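PDB 2DWC: 433aa long hypothetical phosphoribosylglycinamide formyl transferase from Pyrococcus horikoshii, which is of unknown function but belongs to the ATP-grasp proteins of the PurT type and binds ADP, forming a dimer of two identical subunits. Local coordinates for residues 27-32 and 299-304; 32-37 and 85-90; 45-50 and 54-59; 346-351 and 371-376. All coordinates share one frame; numbering follows the deposited sequence.

Contact 1: 27-32 and 299-304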
loop_
_atom_site.group_PDB
_atom_site.type_symbol
_atom_site.label_atom_id
_atom_site.label_comp_id
_atom_site.label_asym_id
_atom_site.label_seq_id
_atom_site.Cartn_x
_atom_site.Cartn_y
_atom_site.Cartn_z
ATOM N N SER B 27 -17.839 2.155 -0.015
ATOM C CA SER B 27 -16.657 1.616 -0.666
ATOM C C SER B 27 -15.899 2.642 -1.477
ATOM O O SER B 27 -15.384 2.336 -2.549
ATOM C CB SER B 27 -17.087 0.445 -1.577
ATOM O OG SER B 27 -17.718 -0.579 -0.784
ATOM N N GLY B 28 -15.865 3.879 -0.974
ATOM C CA GLY B 28 -15.096 4.925 -1.657
ATOM C C GLY B 28 -13.578 4.779 -1.447
ATOM O O GLY B 28 -13.086 3.731 -1.007
ATOM N N GLU B 29 -12.837 5.855 -1.751
ATOM C CA GLU B 29 -11.398 5.813 -1.666
ATOM C C GLU B 29 -10.858 5.496 -0.262
ATOM O O GLU B 29 -9.786 4.905 -0.160
ATOM C CB GLU B 29 -10.807 7.134 -2.182
ATOM C CG GLU B 29 -11.343 8.374 -1.463
ATOM C CD GLU B 29 -12.524 9.086 -2.180
ATOM O OE1 GLU B 29 -13.469 8.443 -2.725
ATOM O OE2 GLU B 29 -12.506 10.332 -2.147
ATOM N N LEU B 30 -11.568 5.923 0.781
ATOM C CA LEU B 30 -11.100 5.656 2.132
ATOM C C LEU B 30 -11.259 4.155 2.417
ATOM O O LEU B 30 -10.334 3.505 2.936
ATOM C CB LEU B 30 -11.913 6.519 3.125
ATOM C CG LEU B 30 -11.846 8.036 2.821
ATOM C CD1 LEU B 30 -12.367 8.743 4.082
ATOM C CD2 LEU B 30 -10.420 8.538 2.510
ATOM N N GLY B 31 -12.400 3.610 2.030
ATOM C CA GLY B 31 -12.611 2.179 2.212
ATOM C C GLY B 31 -11.627 1.367 1.377
ATOM O O GLY B 31 -11.195 0.270 1.758
ATOM N N LYS B 32 -11.264 1.885 0.204
ATOM C CA LYS B 32 -10.315 1.149 -0.646
ATOM C C LYS B 32 -8.975 0.961 0.075
ATOM O O LYS B 32 -8.379 -0.128 -0.004
ATOM C CB LYS B 32 -10.084 1.926 -1.967
ATOM C CG LYS B 32 -9.185 1.216 -2.953
ATOM C CD LYS B 32 -9.033 2.115 -4.217
ATOM C CE LYS B 32 -8.537 1.301 -5.392
ATOM N NZ LYS B 32 -8.304 2.212 -6.582
ATOM N N THR B 299 -9.023 14.217 4.779
ATOM C CA THR B 299 -7.808 15.018 4.977
ATOM C C THR B 299 -6.672 14.121 5.430
ATOM O O THR B 299 -5.502 14.407 5.166
ATOM C CB THR B 299 -8.053 16.105 6.028
ATOM O OG1 THR B 299 -8.394 15.480 7.269
ATOM C CG2 THR B 299 -9.225 17.030 5.560
ATOM N N GLY B 300 -7.040 13.018 6.073
ATOM C CA GLY B 300 -6.063 12.052 6.555
ATOM C C GLY B 300 -5.377 11.246 5.469
ATOM O O GLY B 300 -4.482 10.478 5.778
ATOM N N MET B 301 -5.767 11.411 4.202
ATOM C CA MET B 301 -5.069 10.667 3.142
ATOM C C MET B 301 -3.604 11.054 3.090
ATOM O O MET B 301 -2.787 10.305 2.597
ATOM C CB MET B 301 -5.736 10.853 1.765
ATOM C CG MET B 301 -6.976 9.928 1.602
ATOM S SD MET B 301 -7.622 10.016 -0.103
ATOM C CE MET B 301 -8.666 11.464 -0.026
ATOM N N VAL B 302 -3.257 12.221 3.623
ATOM C CA VAL B 302 -1.826 12.578 3.649
ATOM C C VAL B 302 -0.980 11.500 4.366
ATOM O O VAL B 302 0.193 11.271 4.016
ATOM C CB VAL B 302 -1.630 13.948 4.327
ATOM C CG1 VAL B 302 -2.057 13.908 5.793
ATOM C CG2 VAL B 302 -0.134 14.355 4.217
ATOM N N THR B 303 -1.581 10.785 5.328
ATOM C CA THR B 303 -0.839 9.760 6.058
ATOM C C THR B 303 -0.419 8.547 5.211
ATOM O O THR B 303 0.392 7.728 5.645
ATOM C CB THR B 303 -1.576 9.291 7.325
ATOM O OG1 THR B 303 -2.807 8.658 6.960
ATOM C CG2 THR B 303 -1.843 10.508 8.255
ATOM N N LEU B 304 -0.940 8.472 3.978
ATOM C CA LEU B 304 -0.501 7.439 3.035
ATOM C C LEU B 304 0.980 7.729 2.737
ATOM O O LEU B 304 1.731 6.843 2.329
ATOM C CB LEU B 304 -1.293 7.583 1.734
ATOM C CG LEU B 304 -2.750 7.160 1.919
ATOM C CD1 LEU B 304 -3.527 7.448 0.603
ATOM C CD2 LEU B 304 -2.816 5.644 2.246
#

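Contact 2: 32-37 and 85-90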
loop_
_atom_site.group_PDB
_atom_site.type_symbol
_atom_site.label_atom_id
_atom_site.label_comp_id
_atom_site.label_asym_id
_atom_site.label_seq_id
_atom_site.Cartn_x
_atom_site.Cartn_y
_atom_site.Cartn_z
ATOM N N LYS B 32 -11.264 1.885 0.204
ATOM C CA LYS B 32 -10.315 1.149 -0.646
ATOM C C LYS B 32 -8.975 0.961 0.075
ATOM O O LYS B 32 -8.379 -0.128 -0.004
ATOM C CB LYS B 32 -10.084 1.926 -1.967
ATOM C CG LYS B 32 -9.185 1.216 -2.953
ATOM C CD LYS B 32 -9.033 2.115 -4.217
ATOM C CE LYS B 32 -8.537 1.301 -5.392
ATOM N NZ LYS B 32 -8.304 2.212 -6.582
ATOM N N GLU B 33 -8.468 2.025 0.724
ATOM C CA GLU B 33 -7.208 1.896 1.448
ATOM C C GLU B 33 -7.329 1.003 2.704
ATOM O O GLU B 33 -6.368 0.276 3.047
ATOM C CB GLU B 33 -6.614 3.293 1.769
ATOM C CG GLU B 33 -5.974 3.917 0.498
ATOM C CD GLU B 33 -4.640 3.245 0.075
ATOM O OE1 GLU B 33 -4.214 3.478 -1.097
ATOM O OE2 GLU B 33 -3.995 2.518 0.895
ATOM N N ILE B 34 -8.494 0.978 3.360
ATOM C CA ILE B 34 -8.657 0.044 4.490
ATOM C C ILE B 34 -8.633 -1.385 3.887
ATOM O O ILE B 34 -8.028 -2.310 4.426
ATOM C CB ILE B 34 -10.015 0.249 5.197
ATOM C CG1 ILE B 34 -10.033 1.634 5.870
ATOM C CG2 ILE B 34 -10.259 -0.867 6.255
ATOM C CD1 ILE B 34 -11.420 2.021 6.366
ATOM N N ALA B 35 -9.266 -1.563 2.728
ATOM C CA ALA B 35 -9.271 -2.883 2.118
ATOM C C ALA B 35 -7.867 -3.326 1.745
ATOM O O ALA B 35 -7.528 -4.515 1.843
ATOM C CB ALA B 35 -10.198 -2.883 0.849
ATOM N N ILE B 36 -7.062 -2.391 1.253
ATOM C CA ILE B 36 -5.682 -2.735 0.876
ATOM C C ILE B 36 -4.874 -3.159 2.109
ATOM O O ILE B 36 -4.129 -4.142 2.058
ATOM C CB ILE B 36 -5.028 -1.512 0.137
ATOM C CG1 ILE B 36 -5.552 -1.474 -1.293
ATOM C CG2 ILE B 36 -3.499 -1.694 0.042
ATOM C CD1 ILE B 36 -5.177 -0.204 -2.028
ATOM N N GLU B 37 -5.003 -2.455 3.229
ATOM C CA GLU B 37 -4.239 -2.956 4.410
ATOM C C GLU B 37 -4.775 -4.300 4.884
ATOM O O GLU B 37 -4.004 -5.205 5.283
ATOM C CB GLU B 37 -4.326 -1.960 5.544
ATOM C CG GLU B 37 -3.504 -2.425 6.777
ATOM C CD GLU B 37 -1.982 -2.540 6.503
ATOM O OE1 GLU B 37 -1.426 -1.884 5.558
ATOM O OE2 GLU B 37 -1.346 -3.278 7.276
ATOM N N ALA B 85 -15.908 -7.065 12.121
ATOM C CA ALA B 85 -16.101 -5.625 12.289
ATOM C C ALA B 85 -16.916 -5.092 11.154
ATOM O O ALA B 85 -16.687 -5.483 9.999
ATOM C CB ALA B 85 -14.733 -4.884 12.323
ATOM N N ILE B 86 -17.877 -4.226 11.491
ATOM C CA ILE B 86 -18.754 -3.529 10.515
ATOM C C ILE B 86 -18.218 -2.093 10.556
ATOM O O ILE B 86 -18.267 -1.431 11.588
ATOM C CB ILE B 86 -20.194 -3.589 10.997
ATOM C CG1 ILE B 86 -20.615 -5.043 10.995
ATOM C CG2 ILE B 86 -21.108 -2.705 10.075
ATOM C CD1 ILE B 86 -22.054 -5.242 11.531
ATOM N N ILE B 87 -17.678 -1.653 9.428
ATOM C CA ILE B 87 -16.983 -0.373 9.285
ATOM C C ILE B 87 -17.718 0.606 8.401
ATOM O O ILE B 87 -17.623 0.549 7.166
ATOM C CB ILE B 87 -15.571 -0.656 8.702
ATOM C CG1 ILE B 87 -14.839 -1.698 9.561
ATOM C CG2 ILE B 87 -14.761 0.635 8.631
ATOM C CD1 ILE B 87 -13.403 -2.102 9.087
ATOM N N PRO B 88 -18.493 1.499 9.011
ATOM C CA PRO B 88 -19.241 2.504 8.237
ATOM C C PRO B 88 -18.244 3.512 7.695
ATOM O O PRO B 88 -17.433 4.034 8.452
ATOM C CB PRO B 88 -20.180 3.147 9.267
ATOM C CG PRO B 88 -20.084 2.343 10.501
ATOM C CD PRO B 88 -18.737 1.624 10.466
ATOM N N GLU B 89 -18.291 3.791 6.387
ATOM C CA GLU B 89 -17.358 4.726 5.788
ATOM C C GLU B 89 -18.039 6.056 5.461
ATOM O O GLU B 89 -17.378 7.062 5.183
ATOM C CB GLU B 89 -16.772 4.087 4.541
ATOM C CG GLU B 89 -16.061 2.786 4.879
ATOM C CD GLU B 89 -14.694 3.052 5.485
ATOM O OE1 GLU B 89 -14.582 3.718 6.565
ATOM O OE2 GLU B 89 -13.722 2.600 4.861
ATOM N N ILE B 90 -19.358 6.057 5.546
ATOM C CA ILE B 90 -20.141 7.256 5.307
ATOM C C ILE B 90 -21.204 7.433 6.370
ATOM O O ILE B 90 -21.445 6.538 7.175
ATOM C CB ILE B 90 -20.806 7.190 3.943
ATOM C CG1 ILE B 90 -21.661 5.927 3.815
ATOM C CG2 ILE B 90 -19.730 7.183 2.899
ATOM C CD1 ILE B 90 -22.596 5.956 2.613
#

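Contact 3: 45-50 and 54-59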
loop_
_atom_site.group_PDB
_atom_site.type_symbol
_atom_site.label_atom_id
_atom_site.label_comp_id
_atom_site.label_asym_id
_atom_site.label_seq_id
_atom_site.Cartn_x
_atom_site.Cartn_y
_atom_site.Cartn_z
ATOM N N VAL B 45 -12.184 -9.272 3.056
ATOM C CA VAL B 45 -12.916 -7.999 2.932
ATOM C C VAL B 45 -14.185 -8.111 2.106
ATOM O O VAL B 45 -14.141 -8.616 0.983
ATOM C CB VAL B 45 -12.049 -6.933 2.188
ATOM C CG1 VAL B 45 -12.782 -5.576 2.128
ATOM C CG2 VAL B 45 -10.729 -6.751 2.935
ATOM N N VAL B 46 -15.296 -7.630 2.659
ATOM C CA VAL B 46 -16.543 -7.609 1.909
ATOM C C VAL B 46 -16.878 -6.108 1.868
ATOM O O VAL B 46 -16.896 -5.440 2.902
ATOM C CB VAL B 46 -17.626 -8.385 2.618
ATOM C CG1 VAL B 46 -18.935 -8.249 1.851
ATOM C CG2 VAL B 46 -17.228 -9.822 2.662
ATOM N N ALA B 47 -17.111 -5.601 0.654
ATOM C CA ALA B 47 -17.358 -4.168 0.453
ATOM C C ALA B 47 -18.771 -3.928 -0.029
ATOM O O ALA B 47 -19.205 -4.556 -0.993
ATOM C CB ALA B 47 -16.347 -3.658 -0.616
ATOM N N VAL B 48 -19.442 -2.972 0.592
ATOM C CA VAL B 48 -20.829 -2.645 0.243
ATOM C C VAL B 48 -20.957 -1.192 -0.183
ATOM O O VAL B 48 -20.304 -0.296 0.379
ATOM C CB VAL B 48 -21.740 -2.843 1.507
ATOM C CG1 VAL B 48 -23.261 -2.648 1.170
ATOM C CG2 VAL B 48 -21.494 -4.265 2.082
ATOM N N ASP B 49 -21.786 -0.945 -1.189
ATOM C CA ASP B 49 -22.081 0.430 -1.557
ATOM C C ASP B 49 -23.326 0.452 -2.448
ATOM O O ASP B 49 -23.919 -0.597 -2.704
ATOM C CB ASP B 49 -20.894 1.140 -2.237
ATOM C CG ASP B 49 -20.868 2.641 -1.933
ATOM O OD1 ASP B 49 -21.939 3.320 -2.004
ATOM O OD2 ASP B 49 -19.758 3.183 -1.678
ATOM N N ARG B 50 -23.734 1.639 -2.884
ATOM C CA ARG B 50 -24.948 1.756 -3.699
ATOM C C ARG B 50 -24.725 1.583 -5.172
ATOM O O ARG B 50 -25.707 1.588 -5.961
ATOM C CB ARG B 50 -25.639 3.124 -3.445
ATOM C CG ARG B 50 -24.762 4.273 -3.830
ATOM C CD ARG B 50 -25.372 5.621 -3.382
ATOM N NE ARG B 50 -26.716 5.816 -3.912
ATOM C CZ ARG B 50 -27.000 6.003 -5.202
ATOM N NH1 ARG B 50 -26.029 6.008 -6.120
ATOM N NH2 ARG B 50 -28.255 6.237 -5.569
ATOM N N ALA B 54 -17.301 -0.018 -7.063
ATOM C CA ALA B 54 -16.835 1.139 -6.289
ATOM C C ALA B 54 -15.355 0.825 -5.968
ATOM O O ALA B 54 -14.928 -0.348 -5.946
ATOM C CB ALA B 54 -17.684 1.247 -4.992
ATOM N N PRO B 55 -14.557 1.856 -5.673
ATOM C CA PRO B 55 -13.130 1.648 -5.391
ATOM C C PRO B 55 -12.773 0.483 -4.479
ATOM O O PRO B 55 -11.942 -0.361 -4.847
ATOM C CB PRO B 55 -12.683 3.013 -4.852
ATOM C CG PRO B 55 -13.555 3.992 -5.647
ATOM C CD PRO B 55 -14.944 3.274 -5.609
ATOM N N ALA B 56 -13.399 0.408 -3.297
ATOM C CA ALA B 56 -13.062 -0.682 -2.371
ATOM C C ALA B 56 -13.531 -2.049 -2.854
ATOM O O ALA B 56 -12.930 -3.081 -2.516
ATOM C CB ALA B 56 -13.628 -0.387 -0.986
ATOM N N MET B 57 -14.607 -2.081 -3.640
ATOM C CA MET B 57 -15.115 -3.343 -4.167
ATOM C C MET B 57 -14.078 -3.971 -5.120
ATOM O O MET B 57 -13.973 -5.188 -5.202
ATOM C CB MET B 57 -16.421 -3.114 -4.957
ATOM C CG MET B 57 -17.594 -2.809 -4.031
ATOM S SD MET B 57 -19.026 -2.455 -5.075
ATOM C CE MET B 57 -20.185 -1.891 -3.749
ATOM N N GLN B 58 -13.301 -3.136 -5.819
ATOM C CA GLN B 58 -12.330 -3.670 -6.790
ATOM C C GLN B 58 -11.195 -4.438 -6.102
ATOM O O GLN B 58 -10.679 -5.421 -6.631
ATOM C CB GLN B 58 -11.754 -2.517 -7.648
ATOM C CG GLN B 58 -12.862 -1.957 -8.609
ATOM C CD GLN B 58 -12.348 -0.818 -9.440
ATOM O OE1 GLN B 58 -11.224 -0.864 -9.918
ATOM N NE2 GLN B 58 -13.167 0.215 -9.620
ATOM N N VAL B 59 -10.860 -3.998 -4.890
ATOM C CA VAL B 59 -9.774 -4.618 -4.112
ATOM C C VAL B 59 -10.293 -5.704 -3.146
ATOM O O VAL B 59 -9.567 -6.614 -2.794
ATOM C CB VAL B 59 -9.025 -3.536 -3.298
ATOM C CG1 VAL B 59 -8.152 -4.183 -2.200
ATOM C CG2 VAL B 59 -8.102 -2.737 -4.286
#

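Contact 4: 346-351 and 371-376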
loop_
_atom_site.group_PDB
_atom_site.type_symbol
_atom_site.label_atom_id
_atom_site.label_comp_id
_atom_site.label_asym_id
_atom_site.label_seq_id
_atom_site.Cartn_x
_atom_site.Cartn_y
_atom_site.Cartn_z
ATOM N N HIS B 346 -3.207 16.823 -2.656
ATOM C CA HIS B 346 -4.049 17.779 -3.342
ATOM C C HIS B 346 -5.029 16.918 -4.157
ATOM O O HIS B 346 -4.619 15.957 -4.824
ATOM C CB HIS B 346 -3.248 18.706 -4.260
ATOM C CG HIS B 346 -4.050 19.881 -4.726
ATOM N ND1 HIS B 346 -5.077 19.763 -5.644
ATOM C CD2 HIS B 346 -4.049 21.179 -4.323
ATOM C CE1 HIS B 346 -5.678 20.935 -5.782
ATOM N NE2 HIS B 346 -5.078 21.808 -4.990
ATOM N N VAL B 347 -6.317 17.224 -4.064
ATOM C CA VAL B 347 -7.307 16.436 -4.799
ATOM C C VAL B 347 -7.236 16.596 -6.303
ATOM O O VAL B 347 -6.684 17.573 -6.824
ATOM C CB VAL B 347 -8.754 16.802 -4.332
ATOM C CG1 VAL B 347 -8.849 16.630 -2.815
ATOM C CG2 VAL B 347 -9.103 18.253 -4.735
ATOM N N ILE B 348 -7.756 15.575 -6.995
ATOM C CA ILE B 348 -7.873 15.567 -8.455
ATOM C C ILE B 348 -9.382 15.397 -8.609
ATOM O O ILE B 348 -9.940 14.315 -8.347
ATOM C CB ILE B 348 -7.115 14.382 -9.078
ATOM C CG1 ILE B 348 -5.589 14.548 -8.814
ATOM C CG2 ILE B 348 -7.374 14.356 -10.572
ATOM C CD1 ILE B 348 -4.771 13.297 -9.190
ATOM N N LYS B 349 -10.055 16.488 -8.984
ATOM C CA LYS B 349 -11.523 16.466 -9.081
ATOM C C LYS B 349 -12.025 16.610 -10.492
ATOM O O LYS B 349 -11.426 17.318 -11.292
ATOM C CB LYS B 349 -12.143 17.590 -8.243
ATOM C CG LYS B 349 -11.678 17.646 -6.806
ATOM C CD LYS B 349 -12.714 18.333 -5.921
ATOM C CE LYS B 349 -13.245 19.609 -6.573
ATOM N NZ LYS B 349 -14.469 20.089 -5.861
ATOM N N ALA B 350 -13.148 15.953 -10.791
ATOM C CA ALA B 350 -13.688 16.020 -12.144
ATOM C C ALA B 350 -14.411 17.334 -12.341
ATOM O O ALA B 350 -15.115 17.798 -11.439
ATOM C CB ALA B 350 -14.675 14.853 -12.391
ATOM N N LYS B 351 -14.247 17.891 -13.532
ATOM C CA LYS B 351 -14.900 19.140 -13.907
ATOM C C LYS B 351 -15.987 18.793 -14.922
ATOM O O LYS B 351 -16.684 19.671 -15.425
ATOM C CB LYS B 351 -13.897 20.098 -14.534
ATOM C CG LYS B 351 -12.987 20.775 -13.546
ATOM C CD LYS B 351 -13.793 21.647 -12.597
ATOM C CE LYS B 351 -12.900 22.695 -11.927
ATOM N NZ LYS B 351 -13.667 23.667 -11.085
ATOM N N ALA B 371 6.902 12.561 -5.352
ATOM C CA ALA B 371 5.455 12.682 -5.416
ATOM C C ALA B 371 4.940 11.522 -6.247
ATOM O O ALA B 371 5.699 10.825 -6.920
ATOM C CB ALA B 371 5.063 13.966 -6.089
ATOM N N THR B 372 3.638 11.292 -6.161
ATOM C CA THR B 372 3.025 10.288 -7.020
ATOM C C THR B 372 1.541 10.564 -7.019
ATOM O O THR B 372 1.113 11.567 -6.456
ATOM C CB THR B 372 3.329 8.813 -6.590
ATOM O OG1 THR B 372 2.894 7.940 -7.660
ATOM C CG2 THR B 372 2.608 8.442 -5.288
ATOM N N VAL B 373 0.747 9.735 -7.700
ATOM C CA VAL B 373 -0.688 9.957 -7.660
ATOM C C VAL B 373 -1.393 8.641 -7.329
ATOM O O VAL B 373 -0.821 7.548 -7.490
ATOM C CB VAL B 373 -1.276 10.454 -9.037
ATOM C CG1 VAL B 373 -0.626 11.818 -9.448
ATOM C CG2 VAL B 373 -1.047 9.402 -10.088
ATOM N N ARG B 374 -2.614 8.756 -6.836
ATOM C CA ARG B 374 -3.465 7.568 -6.597
ATOM C C ARG B 374 -4.745 7.922 -7.333
ATOM O O ARG B 374 -5.289 9.042 -7.149
ATOM C CB ARG B 374 -3.730 7.306 -5.104
ATOM C CG ARG B 374 -2.760 6.265 -4.520
ATOM C CD ARG B 374 -1.469 6.828 -4.032
ATOM N NE ARG B 374 -0.565 5.751 -3.596
ATOM C CZ ARG B 374 0.198 5.038 -4.442
ATOM N NH1 ARG B 374 0.162 5.301 -5.755
ATOM N NH2 ARG B 374 0.967 4.043 -3.997
ATOM N N LEU B 375 -5.215 6.996 -8.187
ATOM C CA LEU B 375 -6.415 7.232 -8.996
ATOM C C LEU B 375 -7.362 6.175 -8.433
ATOM O O LEU B 375 -7.025 4.978 -8.414
ATOM C CB LEU B 375 -6.072 6.999 -10.472
ATOM C CG LEU B 375 -4.975 7.976 -10.989
ATOM C CD1 LEU B 375 -4.624 7.633 -12.473
ATOM C CD2 LEU B 375 -5.530 9.441 -10.943
ATOM N N PHE B 376 -8.569 6.617 -8.081
ATOM C CA PHE B 376 -9.436 5.753 -7.292
ATOM C C PHE B 376 -10.171 4.665 -7.981
ATOM O O PHE B 376 -10.676 3.768 -7.306
ATOM C CB PHE B 376 -10.435 6.601 -6.463
ATOM C CG PHE B 376 -9.770 7.687 -5.609
ATOM C CD1 PHE B 376 -8.519 7.485 -5.023
ATOM C CD2 PHE B 376 -10.461 8.889 -5.356
ATOM C CE1 PHE B 376 -7.945 8.467 -4.186
ATOM C CE2 PHE B 376 -9.898 9.855 -4.524
ATOM C CZ PHE B 376 -8.655 9.646 -3.946
#

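Contact 1: 27-32 and 299-304
The first turn of helix 29-40, in the preATP-grasp region, meets the 3-10 turn 299-301 of the ATP-grasp region through Leu30, Glu29 and Met301. How a thioether side chain joins two such regions by packing on a leucine is well seen here. CD2 of Leu30 rests on Met301 CG at 3.8 Å and lies 4.1 Å from Met301 SD, the two side chains crossing at about a right angle. Met301 is stretched as far as its sulfur and then turns sharply (chi3 -84°), which carries CE out beside the aliphatic part of Glu29; Glu29 CG stands 4.3 Å from Met301 SD. Beyond that CG the carboxylate forms a salt bridge with Lys378.

The helix begins with Gly28 at the N-cap position, its O taking the N-H of Lys32 at 2.9 Å. Gly28 and Gly31 fit, with Gly26, a glycine-rich strand-turn-helix pattern of the Rossmann type, consistent with the fold of this region. In segment 299-304, Gly300 O is gripped twice by one residue: Thr303 OG1 reaches it at 2.7 Å, almost straight along the carbonyl bond (167°), and Thr303 N at 3.0 Å. The same Thr303 OG1 is bonded to the backbone N of Glu313, tying this turn to the start of helix 313-322. From that helix Phe314 packs on Leu30, Met301 and Leu304 alike.

Contact 2: 32-37 and 85-90
Ile34 and Ile87 meet by two pairs of methyl groups: CD1 of Ile34 lies 4.3 Å from CG2 of Ile87, and CG2 of Ile34 lies 4.4 Å from CD1 of Ile87. This light, buried, apolar pairing illustrates how branched side chains bridge a helix and a sheet: the CA atoms of Ile34 and Ile87 are 9.6 Å apart. Ile34 points its CB at the strand, and with CG1 opposite the carbonyl carbon (chi1 -66°) and the chain straight beyond it (chi2 169°) these torsions carry CD1 out toward Ile87. Glu89 approaches the same methyl from the other direction, its chain bent at chi2, but the modelled separation is too short to be trusted and that contact is doubtful.

The two segments belong to the Rossmann-like preATP-grasp domain, in which helix 29-40 covers one face of the parallel sheet. Strand 85-88 lies at the edge of that sheet within this chain, next to and parallel with strand 21-25, and the backbone of Ile87 is bonded to Leu23 and Leu25. From strand 21-25, Ile22 touches Ile34 and Ile87 together, so that the three isoleucines form one cluster. His317 of helix 313-322 reaches Ile87 as well. Other residues of helix 29-40 face the second subunit: Ile36 packs on Ile36 of that subunit, and Glu33 forms a salt bridge with its Arg40.

Contact 3: 45-50 and 54-59
The carboxylate of Asp49 is the flat group here, and each of its oxygens takes a backbone N-H while Asp49 CB meets Met57 and Ala54. OD1 takes the N-H of Arg50 at 2.6 Å (156°) on its anti lone pair, and OD2 accepts from the backbone N of Ser27, in the glycine-rich turn before helix 29-40. The unit is beta-alpha-beta: strand 44-49, the short, weakly bonded helix 55-59, then strand 62-65. Strand and helix run nearly antiparallel, their axes 7.5 Å apart at 154°.

Such close approach calls for small residues, and alanines supply them. Ala47 CB touches Ala56 CB at 4.3 Å and Met57 CG at 3.7 Å, and Asp49 CB lies 4.2 Å from Ala54 CB. Met57, extended beyond CG, lies alongside the strand from Ala47 as far as Asp49, where its CE packs 3.5 Å from Asp49 CB and lies 3.2 Å from Asp49 N. Val46 and Val48 point away from the helix; both touch strand 21-25, and Val46 also strand 62-65. Further along the helix, Gln58 OE1 bonds to His61 of the second subunit. The sulfur of Met57 has a polar neighbour too: Ala54 N makes a weak hydrogen bond to Met57 SD at 3.6 Å.

Contact 4: 346-351 and 371-376
Ile348 sends its side chain from CB toward Val373 and Leu375, and the touching is left to the last atom. The two strands, both of the PurT C-terminal region, are next-but-one neighbours in a mixed sheet that also includes ATP-grasp strands: 343-349 and 371-375 each pair antiparallel with 386-393. CB and CG1 of Ile348 serve as the stalk, with the chain straight beyond CG1 (chi2 170°). CD1 then touches two residues of the same strand, 4.3 Å from Leu375 CD2 and 4.4 Å from Val373 CG1. These are loose apolar touches; Ile411 covers Ile348 and Val373 together, and Val407 of helix 397-409 lies on Val373.

Each strand also fastens a side chain to its own backbone. His346 ND1 bonds to Val347 O at 3.0 Å, in the carbonyl plane and on a lone pair. The guanidinium of Arg374 carries Thr372 CG2 on one face, and its NH2 forms a salt bridge with Glu37 of the second subunit. Arg374 NH1 turns back to Val373 O at 3.0 Å, standing above the carbonyl plane, 38° out of it.

In the fold
Contact 3 is nested inside the loop of chain closed by contact 2, which lies within the wider loop closed by contact 1; contact 4 follows later. Contacts 1 and 2 share Lys32 and helix 29-40, with centres about 9 Å apart. Contact 3 lies about 9 Å from contact 2, reaches the same parallel sheet and meets contact 1 at Ser27. Contact 4, in the C-terminal region, is centred about 12 Å from contact 1 but 20 Å from contact 2; Lys32, shared by contacts 1 and 2, makes a weak hydrogen bond from NZ to Phe376 O in contact 4. Helix 29-40 thus faces all three regions, and every contact also reaches the second subunit, so residues of this packing also contribute to the dimer interface.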